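Local coordinates for ABC transporter, periplasmic substrate-binding protein (Vibrio cholerae O1 biovar eltor, PDB 1TWY) that probably captures phosphate in the periplasm and hands it to an ABC-type importer, as substrate-binding receptors of this family do, at residues 39-44 against 266-271; 47-52 against 253-258; 144-149 against 179-184. All coordinates share one frame; numbering follows the deposited sequence.

Contact 1: residues 39-44 against 266-271; sequences ARIMDV and KLIVEY
I41 and V44 face L267, I268 and Y271 where two helices run roughly antiparallel, the short axes of 39-44 and 266-270 passing 10.4 Å apart at 138°, with the CA atoms of I41 and I268 at 6.9 Å. The contact is van der Waals packing, mostly between apolar groups; no hydrogen bond crosses. I41 does most of the work. Its chi1 of -170° sets CG1 opposite the backbone N, and the turn at chi2 then carries the terminal CD1 to the base of the Y271 side chain, 3.8 Å from Y271 CG, with CD1 of the ring as close and CB barely further. The methyl meets the ring obliquely. One bond back, I41 CG1 lies 4.2 Å from I268 CG1, the two isoleucine chains crossing at about a right angle. V44, one turn further along its helix, reaches the other end of the tyrosine: its CG2 is 4.0 Å from Y271 OH and about as near to CZ, so I41 and V44 together line the length of the phenol. V44 CG1 adds a looser touch on L267 CD2 at 4.3 Å. Y271 is the first residue to leave helical geometry after 266-270, yet its N still bonds to L267 O at 3.1 Å, which keeps its backbone on the last turn. Around this seam, I268 continues onto L100 and A101 of strand 96-109 and onto Y273 and M275 of the C-terminal tail, L267 also packs on L45 and K48, and M42 turns to V60 and L100, so the C-terminal helix is laid against helix 36-52 beside the sheet.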
ATOM      1  N   ALA A  39      -8.791  -0.460   5.238  1.00 17.90           N
ATOM      2  CA  ALA A  39     -10.111  -0.064   5.689  1.00 18.73           C
ATOM      3  C   ALA A  39     -10.953   0.553   4.519  1.00 19.06           C
ATOM      4  O   ALA A  39     -12.130   0.496   4.567  1.00 24.98           O
ATOM      5  CB  ALA A  39     -10.029   0.953   6.800  1.00 21.58           C
ATOM      6  N   ARG A  40     -10.318   1.163   3.566  1.00 25.51           N
ATOM      7  CA  ARG A  40     -10.988   1.779   2.360  1.00 24.47           C
ATOM      8  C   ARG A  40     -11.837   0.656   1.684  1.00 22.50           C
ATOM      9  O   ARG A  40     -13.053   0.735   1.580  1.00 31.25           O
ATOM     10  CB  ARG A  40      -9.909   2.319   1.400  1.00 28.12           C
ATOM     11  CG  ARG A  40      -9.066   3.490   2.030  1.00 39.53           C
ATOM     12  CD  ARG A  40      -8.309   4.351   0.989  1.00 42.41           C
ATOM     13  NE  ARG A  40      -9.249   4.790  -0.041  1.00 52.26           N
ATOM     14  CZ  ARG A  40      -9.102   4.605  -1.348  1.00 58.66           C
ATOM     15  NH1 ARG A  40      -8.037   3.968  -1.847  1.00 60.89           N
ATOM     16  NH2 ARG A  40     -10.038   5.060  -2.168  1.00 56.42           N
ATOM     17  N   ILE A  41     -11.260  -0.502   1.460  1.00 21.33           N
ATOM     18  CA  ILE A  41     -12.053  -1.592   0.837  1.00 22.96           C
ATOM     19  C   ILE A  41     -12.872  -2.344   1.858  1.00 25.13           C
ATOM     20  O   ILE A  41     -13.975  -2.753   1.584  1.00 20.35           O
ATOM     21  CB  ILE A  41     -11.162  -2.493  -0.027  1.00 23.93           C
ATOM     22  CG1 ILE A  41     -11.957  -3.483  -0.882  1.00 23.65           C
ATOM     23  CG2 ILE A  41     -10.114  -3.309   0.813  1.00 20.44           C
ATOM     24  CD1 ILE A  41     -12.998  -2.788  -1.916  1.00 28.87           C
HETATM   25  N   MSE A  42     -12.385  -2.410   3.118  1.00 21.71           N
HETATM   26  CA  MSE A  42     -13.165  -3.140   4.118  1.00 18.13           C
HETATM   27  C   MSE A  42     -14.486  -2.491   4.433  1.00 18.41           C
HETATM   28  O   MSE A  42     -15.470  -3.158   4.711  1.00 23.16           O
HETATM   29  CB  MSE A  42     -12.370  -3.444   5.427  1.00 16.88           C
HETATM   30  CG  MSE A  42     -12.982  -4.275   6.439  1.00 16.41           C
HETATM   31 SE   MSE A  42     -13.192  -6.118   5.683  1.00 27.36          SE
HETATM   32  CE  MSE A  42     -11.361  -6.551   5.257  1.00 22.14           C
ATOM     33  N   ASP A  43     -14.489  -1.153   4.371  1.00 22.71           N
ATOM     34  CA  ASP A  43     -15.746  -0.463   4.563  1.00 23.71           C
ATOM     35  C   ASP A  43     -16.856  -0.923   3.562  1.00 27.11           C
ATOM     36  O   ASP A  43     -17.995  -1.196   3.907  1.00 26.35           O
ATOM     37  CB  ASP A  43     -15.527   1.024   4.350  1.00 25.19           C
ATOM     38  CG  ASP A  43     -14.961   1.757   5.578  1.00 27.55           C
ATOM     39  OD1 ASP A  43     -14.955   1.206   6.722  1.00 27.32           O
ATOM     40  OD2 ASP A  43     -14.348   2.785   5.371  1.00 29.63           O
ATOM     41  N   VAL A  44     -16.458  -1.078   2.327  1.00 25.06           N
ATOM     42  CA  VAL A  44     -17.383  -1.668   1.323  1.00 23.40           C
ATOM     43  C   VAL A  44     -17.754  -3.123   1.572  1.00 26.82           C
ATOM     44  O   VAL A  44     -18.927  -3.509   1.457  1.00 27.51           O
ATOM     45  CB  VAL A  44     -16.767  -1.597  -0.033  1.00 22.10           C
ATOM     46  CG1 VAL A  44     -17.758  -2.119  -1.099  1.00 28.31           C
ATOM     47  CG2 VAL A  44     -16.391  -0.118  -0.412  1.00 25.23           C
ATOM     48  N   LYS A 266     -14.892 -10.121  -6.181  1.00 17.41           N
ATOM     49  CA  LYS A 266     -15.421  -9.369  -7.310  1.00 15.98           C
ATOM     50  C   LYS A 266     -15.276  -7.837  -6.890  1.00 14.45           C
ATOM     51  O   LYS A 266     -14.831  -7.009  -7.723  1.00 18.35           O
ATOM     52  CB  LYS A 266     -16.850  -9.887  -7.630  1.00 17.98           C
ATOM     53  CG  LYS A 266     -17.592  -9.084  -8.668  1.00 22.42           C
ATOM     54  CD  LYS A 266     -18.238  -7.793  -8.094  1.00 29.38           C
ATOM     55  CE  LYS A 266     -19.148  -7.090  -9.156  1.00 34.99           C
ATOM     56  NZ  LYS A 266     -19.714  -5.761  -8.717  1.00 36.09           N
ATOM     57  N   LEU A 267     -15.719  -7.601  -5.647  1.00 17.30           N
ATOM     58  CA  LEU A 267     -15.690  -6.202  -5.146  1.00 20.89           C
ATOM     59  C   LEU A 267     -14.272  -5.732  -5.008  1.00 20.07           C
ATOM     60  O   LEU A 267     -13.888  -4.610  -5.481  1.00 19.22           O
ATOM     61  CB  LEU A 267     -16.376  -6.073  -3.835  1.00 20.54           C
ATOM     62  CG  LEU A 267     -17.891  -6.069  -3.936  1.00 22.25           C
ATOM     63  CD1 LEU A 267     -18.510  -6.274  -2.609  1.00 23.82           C
ATOM     64  CD2 LEU A 267     -18.435  -4.743  -4.437  1.00 32.95           C
ATOM     65  N   ILE A 268     -13.430  -6.570  -4.456  1.00 18.10           N
ATOM     66  CA  ILE A 268     -11.977  -6.232  -4.300  1.00 18.93           C
ATOM     67  C   ILE A 268     -11.319  -5.851  -5.632  1.00 19.70           C
ATOM     68  O   ILE A 268     -10.671  -4.801  -5.722  1.00 18.62           O
ATOM     69  CB  ILE A 268     -11.240  -7.319  -3.533  1.00 18.87           C
ATOM     70  CG1 ILE A 268     -11.842  -7.470  -2.153  1.00 21.30           C
ATOM     71  CG2 ILE A 268      -9.711  -7.051  -3.474  1.00 20.60           C
ATOM     72  CD1 ILE A 268     -11.598  -8.764  -1.466  1.00 20.80           C
ATOM     73  N   VAL A 269     -11.492  -6.691  -6.674  1.00 17.43           N
ATOM     74  CA  VAL A 269     -10.975  -6.512  -8.001  1.00 17.68           C
ATOM     75  C   VAL A 269     -11.512  -5.228  -8.658  1.00 18.51           C
ATOM     76  O   VAL A 269     -10.787  -4.484  -9.339  1.00 22.10           O
ATOM     77  CB  VAL A 269     -11.196  -7.802  -8.810  1.00 19.38           C
ATOM     78  CG1 VAL A 269     -10.926  -7.590 -10.270  1.00 24.39           C
ATOM     79  CG2 VAL A 269     -10.290  -8.810  -8.224  1.00 21.06           C
ATOM     80  N   GLU A 270     -12.797  -5.023  -8.512  1.00 18.98           N
ATOM     81  CA  GLU A 270     -13.394  -3.911  -9.155  1.00 18.55           C
ATOM     82  C   GLU A 270     -12.890  -2.607  -8.640  1.00 19.86           C
ATOM     83  O   GLU A 270     -12.856  -1.634  -9.405  1.00 22.35           O
ATOM     84  CB  GLU A 270     -14.926  -3.955  -9.195  1.00 22.87           C
ATOM     85  CG  GLU A 270     -15.741  -3.560  -8.031  1.00 37.34           C
ATOM     86  CD  GLU A 270     -17.225  -3.527  -8.434  1.00 22.07           C
ATOM     87  OE1 GLU A 270     -17.561  -2.815  -9.459  1.00 31.19           O
ATOM     88  OE2 GLU A 270     -18.046  -4.116  -7.619  1.00 29.34           O
ATOM     89  N   TYR A 271     -12.494  -2.578  -7.375  1.00 18.92           N
ATOM     90  CA  TYR A 271     -11.845  -1.342  -6.821  1.00 18.86           C
ATOM     91  C   TYR A 271     -10.357  -1.173  -7.121  1.00 22.02           C
ATOM     92  O   TYR A 271      -9.688  -0.183  -6.698  1.00 23.98           O
ATOM     93  CB  TYR A 271     -12.180  -1.219  -5.360  1.00 24.06           C
ATOM     94  CG  TYR A 271     -13.596  -0.713  -5.027  1.00 22.93           C
ATOM     95  CD1 TYR A 271     -14.724  -1.504  -5.108  1.00 21.04           C
ATOM     96  CD2 TYR A 271     -13.805   0.644  -4.710  1.00 21.26           C
ATOM     97  CE1 TYR A 271     -15.993  -1.005  -4.824  1.00 22.54           C
ATOM     98  CE2 TYR A 271     -15.019   1.119  -4.414  1.00 24.12           C
ATOM     99  CZ  TYR A 271     -16.129   0.308  -4.453  1.00 21.39           C
ATOM    100  OH  TYR A 271     -17.390   0.770  -4.215  1.00 21.30           O
TER

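Contact 2: residues 47-52 against 253-258; sequences EKYNQQ and KEFIAF
Y49, F255 and F258 all carry CG opposite their own backbone N, and these torsions (chi1 177° for Y49) send the Y49 ring across the gap to meet the two phenylalanines. The result is an aromatic cluster with two different geometries. F255 turns its edge to the face of Y49, a T-shaped pair with centroids 4.9 Å apart and planes at 83°; F255 CD1 stands over the middle of the tyrosine ring and comes within 3.5 Å of Y49 CG. F258 meets Y49 obliquely. Here the side chains slide past each other in opposite directions, so that Y49 CB sits over one face of the F258 ring, shifted toward the rim, in a CH-pi contact 4.1 Å from the centroid, while Y49 CD1 approaches F258 CG to 3.6 Å. K48 crosses the far end of F258 at about a right angle: its CG touches F258 CZ at 3.7 Å before the bent chain leads the ammonium away. At the other limit of the cluster, the phenol oxygen of Y49 lies against the aliphatic part of E254, with OH 3.1 Å from E254 CG, a close touch rather than a hydrogen bond. The axes of the segments 47-52 and 253-258 run at 121° to each other, 11.2 Å apart at closest. H53, just past the first helix, stacks on Y49 and makes a weak hydrogen bond to the carboxylate of E254. F258 also packs on L45, so the cluster joins helix 250-260 to helix 36-52, while F255 reaches on to V58 of strand 57-62 and I79 of strand 79-82.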
ATOM      1  N   GLU A  47     -20.223  -3.261   4.612  1.00 34.94           N
ATOM      2  CA  GLU A  47     -21.576  -2.801   4.248  1.00 39.60           C
ATOM      3  C   GLU A  47     -22.288  -3.886   3.408  1.00 36.40           C
ATOM      4  O   GLU A  47     -23.441  -4.212   3.656  1.00 35.78           O
ATOM      5  CB  GLU A  47     -21.525  -1.424   3.554  1.00 39.67           C
ATOM      6  CG  GLU A  47     -22.875  -0.919   3.009  1.00 49.69           C
ATOM      7  CD  GLU A  47     -22.957   0.618   2.945  1.00 64.53           C
ATOM      8  OE1 GLU A  47     -22.576   1.322   3.937  1.00 66.51           O
ATOM      9  OE2 GLU A  47     -23.396   1.137   1.889  1.00 66.36           O
ATOM     10  N   LYS A  48     -21.587  -4.540   2.481  1.00 35.02           N
ATOM     11  CA  LYS A  48     -22.153  -5.674   1.768  1.00 36.72           C
ATOM     12  C   LYS A  48     -22.568  -6.814   2.709  1.00 38.21           C
ATOM     13  O   LYS A  48     -23.647  -7.388   2.570  1.00 39.20           O
ATOM     14  CB  LYS A  48     -21.184  -6.154   0.666  1.00 35.80           C
ATOM     15  CG  LYS A  48     -21.412  -7.529  -0.009  1.00 44.45           C
ATOM     16  CD  LYS A  48     -22.635  -7.595  -0.952  1.00 55.13           C
ATOM     17  CE  LYS A  48     -22.393  -8.519  -2.141  1.00 51.92           C
ATOM     18  NZ  LYS A  48     -22.062  -7.715  -3.374  1.00 58.54           N
ATOM     19  N   TYR A  49     -21.705  -7.185   3.641  1.00 37.64           N
ATOM     20  CA  TYR A  49     -22.002  -8.350   4.457  1.00 35.23           C
ATOM     21  C   TYR A  49     -23.215  -8.044   5.374  1.00 39.55           C
ATOM     22  O   TYR A  49     -24.009  -8.960   5.666  1.00 39.13           O
ATOM     23  CB  TYR A  49     -20.773  -8.725   5.278  1.00 35.51           C
ATOM     24  CG  TYR A  49     -20.924  -9.894   6.252  1.00 27.23           C
ATOM     25  CD1 TYR A  49     -20.705 -11.169   5.837  1.00 28.14           C
ATOM     26  CD2 TYR A  49     -21.232  -9.676   7.578  1.00 27.74           C
ATOM     27  CE1 TYR A  49     -20.773 -12.221   6.705  1.00 27.96           C
ATOM     28  CE2 TYR A  49     -21.361 -10.753   8.474  1.00 32.09           C
ATOM     29  CZ  TYR A  49     -21.082 -12.007   8.028  1.00 27.94           C
ATOM     30  OH  TYR A  49     -21.173 -13.104   8.872  1.00 39.43           O
ATOM     31  N   ASN A  50     -23.353  -6.777   5.774  1.00 41.25           N
ATOM     32  CA  ASN A  50     -24.423  -6.298   6.672  1.00 48.06           C
ATOM     33  C   ASN A  50     -25.794  -6.357   5.981  1.00 52.58           C
ATOM     34  O   ASN A  50     -26.749  -6.845   6.566  1.00 55.53           O
ATOM     35  CB  ASN A  50     -24.085  -4.893   7.251  1.00 46.55           C
ATOM     36  CG  ASN A  50     -22.986  -4.945   8.314  1.00 51.13           C
ATOM     37  OD1 ASN A  50     -22.148  -4.029   8.464  1.00 54.24           O
ATOM     38  ND2 ASN A  50     -22.963  -6.057   9.052  1.00 56.35           N
ATOM     39  N   GLN A  51     -25.877  -5.927   4.723  1.00 57.01           N
ATOM     40  CA  GLN A  51     -27.067  -6.186   3.895  1.00 58.99           C
ATOM     41  C   GLN A  51     -27.604  -7.630   4.049  1.00 58.00           C
ATOM     42  O   GLN A  51     -28.804  -7.833   4.239  1.00 59.85           O
ATOM     43  CB  GLN A  51     -26.781  -5.894   2.402  1.00 62.49           C
ATOM     44  CG  GLN A  51     -27.029  -7.108   1.427  1.00 62.48           C
ATOM     45  CD  GLN A  51     -26.632  -6.842  -0.037  1.00 65.80           C
ATOM     46  OE1 GLN A  51     -26.088  -5.776  -0.364  1.00 64.94           O
ATOM     47  NE2 GLN A  51     -26.908  -7.822  -0.919  1.00 60.38           N
ATOM     48  N   GLN A  52     -26.734  -8.625   3.966  1.00 52.24           N
ATOM     49  CA  GLN A  52     -27.170 -10.020   4.057  1.00 51.89           C
ATOM     50  C   GLN A  52     -27.280 -10.513   5.510  1.00 48.97           C
ATOM     51  O   GLN A  52     -27.968 -11.502   5.765  1.00 51.20           O
ATOM     52  CB  GLN A  52     -26.298 -10.995   3.199  1.00 56.69           C
ATOM     53  CG  GLN A  52     -24.871 -10.501   2.724  1.00 55.17           C
ATOM     54  CD  GLN A  52     -24.063 -11.570   1.897  1.00 64.48           C
ATOM     55  OE1 GLN A  52     -24.209 -11.620   0.667  1.00 69.17           O
ATOM     56  NE2 GLN A  52     -23.219 -12.412   2.580  1.00 55.00           N
ATOM     57  N   LYS A 253     -15.920 -16.414  12.178  1.00 32.11           N
ATOM     58  CA  LYS A 253     -15.659 -17.384  11.112  1.00 33.34           C
ATOM     59  C   LYS A 253     -16.530 -17.132   9.862  1.00 32.47           C
ATOM     60  O   LYS A 253     -16.080 -17.196   8.736  1.00 30.12           O
ATOM     61  CB  LYS A 253     -15.843 -18.818  11.655  1.00 37.14           C
ATOM     62  CG  LYS A 253     -14.771 -19.118  12.709  1.00 48.35           C
ATOM     63  CD  LYS A 253     -14.485 -20.632  12.973  1.00 52.77           C
ATOM     64  CE  LYS A 253     -15.731 -21.463  13.222  1.00 54.28           C
ATOM     65  NZ  LYS A 253     -15.457 -22.525  14.274  1.00 50.50           N
ATOM     66  N   GLU A 254     -17.784 -16.778  10.057  1.00 29.61           N
ATOM     67  CA  GLU A 254     -18.654 -16.426   8.982  1.00 31.38           C
ATOM     68  C   GLU A 254     -18.202 -15.157   8.187  1.00 26.57           C
ATOM     69  O   GLU A 254     -18.289 -15.134   6.959  1.00 29.60           O
ATOM     70  CB  GLU A 254     -20.075 -16.272   9.523  1.00 34.12           C
ATOM     71  CG  GLU A 254     -21.138 -16.150   8.479  1.00 41.62           C
ATOM     72  CD  GLU A 254     -22.572 -16.304   9.051  1.00 56.36           C
ATOM     73  OE1 GLU A 254     -22.765 -16.676  10.249  1.00 56.62           O
ATOM     74  OE2 GLU A 254     -23.517 -16.048   8.286  1.00 61.21           O
ATOM     75  N   PHE A 255     -17.730 -14.146   8.883  1.00 26.78           N
ATOM     76  CA  PHE A 255     -17.214 -12.974   8.160  1.00 27.56           C
ATOM     77  C   PHE A 255     -15.913 -13.330   7.385  1.00 21.23           C
ATOM     78  O   PHE A 255     -15.725 -12.908   6.189  1.00 23.95           O
ATOM     79  CB  PHE A 255     -16.978 -11.792   9.104  1.00 24.00           C
ATOM     80  CG  PHE A 255     -16.687 -10.543   8.380  1.00 26.84           C
ATOM     81  CD1 PHE A 255     -17.623  -9.986   7.518  1.00 27.88           C
ATOM     82  CD2 PHE A 255     -15.453  -9.910   8.514  1.00 26.58           C
ATOM     83  CE1 PHE A 255     -17.368  -8.865   6.839  1.00 26.09           C
ATOM     84  CE2 PHE A 255     -15.169  -8.759   7.801  1.00 27.41           C
ATOM     85  CZ  PHE A 255     -16.092  -8.221   6.995  1.00 24.17           C
ATOM     86  N   ILE A 256     -15.035 -14.076   8.005  1.00 24.00           N
ATOM     87  CA  ILE A 256     -13.809 -14.547   7.334  1.00 23.29           C
ATOM     88  C   ILE A 256     -14.115 -15.353   6.069  1.00 23.10           C
ATOM     89  O   ILE A 256     -13.585 -15.064   4.944  1.00 23.04           O
ATOM     90  CB  ILE A 256     -12.927 -15.360   8.302  1.00 22.19           C
ATOM     91  CG1 ILE A 256     -12.456 -14.498   9.477  1.00 22.57           C
ATOM     92  CG2 ILE A 256     -11.702 -15.961   7.590  1.00 23.89           C
ATOM     93  CD1 ILE A 256     -11.280 -13.570   9.126  1.00 29.52           C
ATOM     94  N   ALA A 257     -15.043 -16.314   6.168  1.00 25.00           N
ATOM     95  CA  ALA A 257     -15.539 -16.941   4.949  1.00 24.99           C
ATOM     96  C   ALA A 257     -16.025 -16.051   3.799  1.00 24.60           C
ATOM     97  O   ALA A 257     -15.682 -16.257   2.625  1.00 24.98           O
ATOM     98  CB  ALA A 257     -16.728 -17.977   5.282  1.00 21.15           C
ATOM     99  N   PHE A 258     -16.836 -15.097   4.153  1.00 24.42           N
ATOM    100  CA  PHE A 258     -17.279 -14.106   3.194  1.00 24.59           C
ATOM    101  C   PHE A 258     -16.083 -13.365   2.506  1.00 20.85           C
ATOM    102  O   PHE A 258     -16.112 -13.067   1.336  1.00 19.41           O
ATOM    103  CB  PHE A 258     -18.157 -13.081   3.894  1.00 19.87           C
ATOM    104  CG  PHE A 258     -18.391 -11.841   3.098  1.00 22.28           C
ATOM    105  CD1 PHE A 258     -19.207 -11.840   2.036  1.00 26.89           C
ATOM    106  CD2 PHE A 258     -17.714 -10.619   3.453  1.00 23.97           C
ATOM    107  CE1 PHE A 258     -19.412 -10.708   1.314  1.00 27.25           C
ATOM    108  CE2 PHE A 258     -17.935  -9.481   2.740  1.00 28.92           C
ATOM    109  CZ  PHE A 258     -18.794  -9.494   1.700  1.00 31.66           C
TER

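Contact 3: residues 144-149 against 179-184; sequences IAVVTR and PTALVV
T148 is held through both its backbone polar groups: its N donates to L182 O at 2.8 Å, nearly straight at 168°, and its O accepts V184 N at 3.0 Å, the donor tilted somewhat out of the carbonyl plane. A third bond, L182 N to V146 O at 2.9 Å, completes the parallel pairing of strands 145-149 and 182-184. Before the pairing begins, a water takes over, accepting from V146 N and donating to T180 O. Side chains meet on both faces. On one, V147 CG1, opposite its backbone N, packs 3.9 Å from V184 CG1, the two valines crossing at about a right angle. On the other, T148 CG2 meets A181 CB and V183 CG2, each at 4.0 Å. The bend at chi2 lays R149 CD 3.4 Å from V184 O, and the next, at chi3, turns the guanidinium so that this oxygen lies at its edge. V147 and V184 also pack on M190 and L193 of helix 187-196, and strand 145-149 bonds on its other flank to strand 200-205. Parallel strands with a helix against one face are the alpha/beta architecture of a lobe of a periplasmic binding protein.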
ATOM      1  N   ILE A 144      16.644  16.812 -10.748  1.00 18.24           N
ATOM      2  CA  ILE A 144      15.433  16.053 -10.296  1.00 18.63           C
ATOM      3  C   ILE A 144      14.617  16.788  -9.232  1.00 19.35           C
ATOM      4  O   ILE A 144      15.150  17.300  -8.232  1.00 22.74           O
ATOM      5  CB  ILE A 144      15.832  14.625  -9.847  1.00 16.67           C
ATOM      6  CG1 ILE A 144      16.508  13.863 -10.965  1.00 17.43           C
ATOM      7  CG2 ILE A 144      14.498  13.945  -9.394  1.00 19.20           C
ATOM      8  CD1 ILE A 144      17.038  12.603 -10.514  1.00 18.46           C
ATOM      9  N   ALA A 145      13.291  16.881  -9.421  1.00 15.72           N
ATOM     10  CA  ALA A 145      12.414  17.333  -8.276  1.00 14.81           C
ATOM     11  C   ALA A 145      11.756  16.029  -7.737  1.00 17.20           C
ATOM     12  O   ALA A 145      11.054  15.329  -8.502  1.00 18.43           O
ATOM     13  CB  ALA A 145      11.332  18.319  -8.691  1.00 17.87           C
ATOM     14  N   VAL A 146      12.106  15.656  -6.549  1.00 17.22           N
ATOM     15  CA  VAL A 146      11.583  14.431  -5.908  1.00 14.99           C
ATOM     16  C   VAL A 146      10.330  14.838  -5.238  1.00 15.53           C
ATOM     17  O   VAL A 146      10.314  15.685  -4.444  1.00 16.29           O
ATOM     18  CB  VAL A 146      12.558  13.998  -4.819  1.00 18.37           C
ATOM     19  CG1 VAL A 146      12.109  12.717  -4.114  1.00 17.23           C
ATOM     20  CG2 VAL A 146      13.916  13.712  -5.460  1.00 18.87           C
ATOM     21  N   VAL A 147       9.240  14.112  -5.475  1.00 15.43           N
ATOM     22  CA  VAL A 147       7.918  14.350  -4.895  1.00 17.39           C
ATOM     23  C   VAL A 147       7.488  13.128  -4.076  1.00 13.83           C
ATOM     24  O   VAL A 147       7.650  11.983  -4.469  1.00 14.56           O
ATOM     25  CB  VAL A 147       6.926  14.655  -5.927  1.00 13.67           C
ATOM     26  CG1 VAL A 147       5.646  15.246  -5.185  1.00 17.84           C
ATOM     27  CG2 VAL A 147       7.432  15.570  -6.976  1.00 17.13           C
ATOM     28  N   THR A 148       6.928  13.412  -2.881  1.00 13.03           N
ATOM     29  CA  THR A 148       6.494  12.480  -1.958  1.00 15.34           C
ATOM     30  C   THR A 148       5.086  12.837  -1.425  1.00 14.42           C
ATOM     31  O   THR A 148       4.538  13.873  -1.855  1.00 13.19           O
ATOM     32  CB  THR A 148       7.549  12.184  -0.906  1.00 15.01           C
ATOM     33  OG1 THR A 148       7.098  11.037  -0.149  1.00 16.17           O
ATOM     34  CG2 THR A 148       7.731  13.350   0.087  1.00 18.91           C
ATOM     35  N   ARG A 149       4.556  12.125  -0.505  1.00 15.21           N
ATOM     36  CA  ARG A 149       3.266  12.381   0.105  1.00 15.81           C
ATOM     37  C   ARG A 149       3.495  12.874   1.556  1.00 16.10           C
ATOM     38  O   ARG A 149       4.634  12.906   2.073  1.00 17.34           O
ATOM     39  CB  ARG A 149       2.442  11.093   0.012  1.00 16.81           C
ATOM     40  CG  ARG A 149       1.888  10.772  -1.334  1.00 18.83           C
ATOM     41  CD  ARG A 149       0.772  11.754  -1.803  1.00 18.13           C
ATOM     42  NE  ARG A 149      -0.311  11.687  -0.896  1.00 16.45           N
ATOM     43  CZ  ARG A 149      -1.182  10.704  -0.834  1.00 21.09           C
ATOM     44  NH1 ARG A 149      -1.218   9.775  -1.807  1.00 19.81           N
ATOM     45  NH2 ARG A 149      -2.108  10.697   0.111  1.00 25.58           N
ATOM     46  N   PRO A 179      15.067  15.668   2.856  1.00 27.32           N
ATOM     47  CA  PRO A 179      13.976  16.572   3.191  1.00 28.90           C
ATOM     48  C   PRO A 179      13.826  17.709   2.152  1.00 25.63           C
ATOM     49  O   PRO A 179      12.923  18.497   2.292  1.00 27.65           O
ATOM     50  CB  PRO A 179      14.378  17.123   4.582  1.00 37.69           C
ATOM     51  CG  PRO A 179      15.820  17.094   4.552  1.00 32.72           C
ATOM     52  CD  PRO A 179      16.213  15.829   3.768  1.00 36.62           C
ATOM     53  N   THR A 180      14.645  17.742   1.118  1.00 24.62           N
ATOM     54  CA  THR A 180      14.364  18.545  -0.073  1.00 24.29           C
ATOM     55  C   THR A 180      13.206  17.996  -0.965  1.00 21.29           C
ATOM     56  O   THR A 180      12.742  18.688  -1.894  1.00 23.79           O
ATOM     57  CB  THR A 180      15.592  18.704  -0.966  1.00 28.60           C
ATOM     58  OG1 THR A 180      16.240  17.455  -1.249  1.00 24.55           O
ATOM     59  CG2 THR A 180      16.644  19.717  -0.347  1.00 31.20           C
ATOM     60  N   ALA A 181      12.732  16.797  -0.658  1.00 17.36           N
ATOM     61  CA  ALA A 181      11.554  16.284  -1.393  1.00 17.37           C
ATOM     62  C   ALA A 181      10.350  17.195  -1.186  1.00 16.47           C
ATOM     63  O   ALA A 181      10.160  17.781  -0.133  1.00 22.78           O
ATOM     64  CB  ALA A 181      11.247  14.992  -0.846  1.00 19.46           C
ATOM     65  N   LEU A 182       9.501  17.293  -2.202  1.00 15.57           N
ATOM     66  CA  LEU A 182       8.289  18.131  -2.102  1.00 16.14           C
ATOM     67  C   LEU A 182       7.139  17.236  -1.734  1.00 19.14           C
ATOM     68  O   LEU A 182       7.007  16.114  -2.176  1.00 18.74           O
ATOM     69  CB  LEU A 182       8.005  18.651  -3.465  1.00 19.42           C
ATOM     70  CG  LEU A 182       8.963  19.762  -3.875  1.00 30.29           C
ATOM     71  CD1 LEU A 182       8.881  19.740  -5.321  1.00 35.24           C
ATOM     72  CD2 LEU A 182       8.405  21.054  -3.202  1.00 31.94           C
ATOM     73  N   VAL A 183       6.305  17.744  -0.877  1.00 16.29           N
ATOM     74  CA  VAL A 183       5.156  16.972  -0.407  1.00 14.40           C
ATOM     75  C   VAL A 183       3.893  17.465  -1.094  1.00 14.33           C
ATOM     76  O   VAL A 183       3.600  18.661  -1.142  1.00 16.47           O
ATOM     77  CB  VAL A 183       4.948  17.204   1.124  1.00 16.83           C
ATOM     78  CG1 VAL A 183       3.656  16.613   1.613  1.00 15.08           C
ATOM     79  CG2 VAL A 183       6.089  16.499   1.932  1.00 18.27           C
ATOM     80  N   VAL A 184       3.129  16.490  -1.540  1.00 14.85           N
ATOM     81  CA  VAL A 184       1.735  16.670  -1.998  1.00 13.73           C
ATOM     82  C   VAL A 184       0.821  15.751  -1.201  1.00 14.08           C
ATOM     83  O   VAL A 184       1.267  14.842  -0.523  1.00 15.40           O
ATOM     84  CB  VAL A 184       1.593  16.408  -3.488  1.00 14.24           C
ATOM     85  CG1 VAL A 184       2.498  17.315  -4.314  1.00 14.07           C
ATOM     86  CG2 VAL A 184       1.872  14.970  -3.888  1.00 14.63           C
TER
HETATM   87  O   HOH W   1      13.399  17.693  -4.693  1.00 25.03           O

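Contacts 1 and 2 share helix 36-52 and pack successive helices of the C-terminal region, 262-270 and 250-260, onto it; their centres lie 13 Å apart and they meet directly, SE of the selenomethionine M42 touching F255 CZ at 3.8 Å. Contact 1 is largely buried and built from aliphatic groups round one tyrosine, whereas contact 2, further from the chain's centre and only partly buried, is aromatic with polar residues at its margin. Contact 3 stands on the opposite side of that centre, about 30 Å from contact 1 between centres. It too is partly buried, but joins strands, so backbone hydrogen bonds are added to side-chain packing, where the other two have packing without any bond across.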